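Local coordinates for protein GH5 (Bacteroidetes bacterium AC2a, PDB 4YHE) that probably hydrolyses beta-glucosidic bonds of cellulose as a family 5 endoglucanase with a beta/alpha-barrel fold, taking part in polysaccharide breakdown, at residues Q45-L50 with V58-T63. Numbering follows the deposited sequence.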
ATOM      1  N   GLN A  45       6.131  -1.532 -21.325  1.00 19.25           N
ATOM      2  CA  GLN A  45       7.214  -2.442 -20.990  1.00 20.31           C
ATOM      3  C   GLN A  45       7.385  -2.552 -19.459  1.00 19.07           C
ATOM      4  O   GLN A  45       7.741  -3.611 -18.940  1.00 17.82           O
ATOM      5  CB  GLN A  45       8.520  -1.993 -21.670  1.00 22.02           C
ATOM      6  CG  GLN A  45       8.557  -2.179 -23.204  1.00 26.10           C
ATOM      7  CD  GLN A  45       7.494  -1.376 -23.972  1.00 30.10           C
ATOM      8  OE1 GLN A  45       7.427  -0.115 -23.916  1.00 28.31           O
ATOM      9  NE2 GLN A  45       6.639  -2.107 -24.707  1.00 31.98           N
ATOM     10  N   THR A  46       7.137  -1.457 -18.733  1.00 17.84           N
ATOM     11  CA  THR A  46       7.142  -1.513 -17.283  1.00 17.02           C
ATOM     12  C   THR A  46       6.218  -2.613 -16.774  1.00 16.91           C
ATOM     13  O   THR A  46       6.650  -3.508 -16.035  1.00 18.02           O
ATOM     14  CB  THR A  46       6.686  -0.185 -16.642  1.00 17.02           C
ATOM     15  OG1 THR A  46       7.440   0.902 -17.194  1.00 16.14           O
ATOM     16  CG2 THR A  46       6.884  -0.226 -15.138  1.00 17.27           C
ATOM     17  N   PHE A  47       4.963  -2.562 -17.196  1.00 16.65           N
ATOM     18  CA  PHE A  47       3.946  -3.479 -16.706  1.00 16.81           C
ATOM     19  C   PHE A  47       4.156  -4.893 -17.239  1.00 17.88           C
ATOM     20  O   PHE A  47       3.908  -5.864 -16.522  1.00 16.82           O
ATOM     21  CB  PHE A  47       2.567  -2.945 -17.037  1.00 16.67           C
ATOM     22  CG  PHE A  47       2.299  -1.618 -16.388  1.00 16.39           C
ATOM     23  CD1 PHE A  47       1.919  -1.558 -15.060  1.00 15.45           C
ATOM     24  CD2 PHE A  47       2.475  -0.449 -17.086  1.00 16.37           C
ATOM     25  CE1 PHE A  47       1.707  -0.339 -14.442  1.00 16.20           C
ATOM     26  CE2 PHE A  47       2.275   0.778 -16.475  1.00 17.33           C
ATOM     27  CZ  PHE A  47       1.882   0.833 -15.160  1.00 15.90           C
ATOM     28  N   ASN A  48       4.659  -5.005 -18.459  1.00 16.95           N
ATOM     29  CA  ASN A  48       5.047  -6.327 -18.989  1.00 18.61           C
ATOM     30  C   ASN A  48       6.130  -6.991 -18.117  1.00 18.51           C
ATOM     31  O   ASN A  48       6.088  -8.200 -17.825  1.00 18.53           O
ATOM     32  CB  ASN A  48       5.561  -6.174 -20.442  1.00 19.37           C
ATOM     33  CG  ASN A  48       4.458  -5.780 -21.432  1.00 19.80           C
ATOM     34  OD1 ASN A  48       3.271  -5.762 -21.118  1.00 19.19           O
ATOM     35  ND2 ASN A  48       4.863  -5.502 -22.659  1.00 21.60           N
ATOM     36  N   GLY A  49       7.097  -6.184 -17.693  1.00 18.37           N
ATOM     37  CA  GLY A  49       8.166  -6.631 -16.814  1.00 19.09           C
ATOM     38  C   GLY A  49       7.625  -7.185 -15.517  1.00 18.45           C
ATOM     39  O   GLY A  49       8.066  -8.236 -15.058  1.00 20.00           O
ATOM     40  N   LEU A  50       6.648  -6.486 -14.936  1.00 17.80           N
ATOM     41  CA  LEU A  50       6.057  -6.924 -13.687  1.00 17.92           C
ATOM     42  C   LEU A  50       5.373  -8.303 -13.852  1.00 17.71           C
ATOM     43  O   LEU A  50       5.585  -9.190 -13.049  1.00 18.23           O
ATOM     44  CB  LEU A  50       5.037  -5.919 -13.184  1.00 16.90           C
ATOM     45  CG  LEU A  50       5.591  -4.495 -12.975  1.00 16.78           C
ATOM     46  CD1 LEU A  50       4.472  -3.633 -12.428  1.00 16.58           C
ATOM     47  CD2 LEU A  50       6.772  -4.509 -12.034  1.00 17.37           C
ATOM     48  N   VAL A  58      -0.578  -4.591  -9.179  1.00 15.82           N
ATOM     49  CA  VAL A  58       0.235  -3.398  -9.189  1.00 15.15           C
ATOM     50  C   VAL A  58      -0.554  -2.291  -8.535  1.00 14.19           C
ATOM     51  O   VAL A  58      -1.742  -2.114  -8.794  1.00 13.79           O
ATOM     52  CB  VAL A  58       0.711  -3.010 -10.618  1.00 16.20           C
ATOM     53  CG1 VAL A  58      -0.478  -2.799 -11.570  1.00 16.49           C
ATOM     54  CG2 VAL A  58       1.551  -1.730 -10.579  1.00 15.79           C
ATOM     55  N   ARG A  59       0.101  -1.543  -7.658  1.00 14.06           N
ATOM     56  CA  ARG A  59      -0.532  -0.380  -7.074  1.00 13.84           C
ATOM     57  C   ARG A  59       0.107   0.861  -7.710  1.00 14.43           C
ATOM     58  O   ARG A  59       1.342   0.983  -7.807  1.00 15.83           O
ATOM     59  CB  ARG A  59      -0.382  -0.393  -5.559  1.00 14.41           C
ATOM     60  CG  ARG A  59      -0.914   0.812  -4.784  1.00 14.46           C
ATOM     61  CD  ARG A  59      -0.896   0.410  -3.300  1.00 14.47           C
ATOM     62  NE  ARG A  59      -1.318   1.393  -2.302  1.00 13.84           N
ATOM     63  CZ  ARG A  59      -0.530   2.265  -1.670  1.00 14.06           C
ATOM     64  NH1 ARG A  59       0.750   2.385  -1.971  1.00 13.64           N
ATOM     65  NH2 ARG A  59      -1.048   3.055  -0.721  1.00 14.34           N
ATOM     66  N   ILE A  60      -0.755   1.775  -8.139  1.00 14.55           N
ATOM     67  CA  ILE A  60      -0.357   3.005  -8.797  1.00 14.48           C
ATOM     68  C   ILE A  60      -0.815   4.137  -7.882  1.00 13.69           C
ATOM     69  O   ILE A  60      -1.942   4.591  -7.993  1.00 15.15           O
ATOM     70  CB  ILE A  60      -0.979   3.121 -10.180  1.00 15.80           C
ATOM     71  CG1 ILE A  60      -0.477   1.978 -11.080  1.00 16.93           C
ATOM     72  CG2 ILE A  60      -0.600   4.424 -10.855  1.00 16.47           C
ATOM     73  CD1 ILE A  60      -1.339   1.752 -12.305  1.00 18.27           C
ATOM     74  N   PRO A  61       0.011   4.500  -6.910  1.00 13.44           N
ATOM     75  CA  PRO A  61      -0.438   5.600  -6.000  1.00 13.04           C
ATOM     76  C   PRO A  61      -0.500   6.888  -6.818  1.00 13.84           C
ATOM     77  O   PRO A  61       0.371   7.112  -7.677  1.00 13.24           O
ATOM     78  CB  PRO A  61       0.684   5.668  -4.957  1.00 13.79           C
ATOM     79  CG  PRO A  61       1.865   4.967  -5.564  1.00 14.02           C
ATOM     80  CD  PRO A  61       1.360   4.020  -6.602  1.00 13.63           C
ATOM     81  N   VAL A  62      -1.502   7.745  -6.568  1.00 15.56           N
ATOM     82  CA  VAL A  62      -1.624   8.958  -7.338  1.00 14.70           C
ATOM     83  C   VAL A  62      -1.843  10.103  -6.371  1.00 15.31           C
ATOM     84  O   VAL A  62      -2.721  10.015  -5.533  1.00 15.26           O
ATOM     85  CB  VAL A  62      -2.827   8.894  -8.285  1.00 15.55           C
ATOM     86  CG1 VAL A  62      -2.960  10.224  -9.019  1.00 16.73           C
ATOM     87  CG2 VAL A  62      -2.698   7.711  -9.256  1.00 16.06           C
ATOM     88  N   THR A  63      -1.054  11.155  -6.517  1.00 14.61           N
ATOM     89  CA  THR A  63      -1.261  12.380  -5.719  1.00 16.29           C
ATOM     90  C   THR A  63      -2.022  13.327  -6.636  1.00 17.35           C
ATOM     91  O   THR A  63      -1.601  13.530  -7.782  1.00 17.88           O
ATOM     92  CB  THR A  63       0.070  12.977  -5.310  1.00 16.02           C
ATOM     93  OG1 THR A  63       0.737  12.127  -4.363  1.00 15.85           O
ATOM     94  CG2 THR A  63      -0.123  14.396  -4.679  1.00 16.53           C
TER
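The ring of Phe47 offers its edge to Val58, whose CG2 lies near the ring plane, 4.1 Å from Phe47 CE1. Ile60 CD1 comes to the same ring atom obliquely, 4.3 Å from Phe47 CE1, so that a single aromatic carbon touches both Val58 and Ile60. Outside the two segments, Met90 and Ala91 of helix 78-93 also touch the Phe47 side chain, and Ala91 reaches Val58 as well. Leu50, one helical turn after Phe47, supplies the closest approach, its CD1 lying 3.9 Å from Val58 CG2. That one methyl of Val58 is thus shared by a leucine branch and an aromatic edge, and each lies roughly perpendicular to the valine side chain. The rotation of Val58 explains its role: CG2 stands anti to the backbone N and is carried out to the helix, while CG1 is wedged between N and C (chi1 58°). In Phe47, the ring carbon CG is anti to the carbonyl carbon (chi1 -61°), and the ring brings CE1 to the strand although the CB itself does not point there. No hydrogen bond joins the segments; the interface is small, 130 Å² in all, and wholly apolar. The axes of helix 45-50 and strand 58-60 run roughly antiparallel (147°) and come within 11.3 Å. Arg59, between the two packed strand residues, turns to the other side, where it forms salt bridges with Glu160 and Glu295. Val58 and Ile60 therefore face the outer layer and Arg59 the barrel interior, the division of strand faces characteristic of the (beta/alpha)8 TIM barrel, here where helix 44-53 packs against the following strand 57-60 in a glycoside hydrolase family 5 domain.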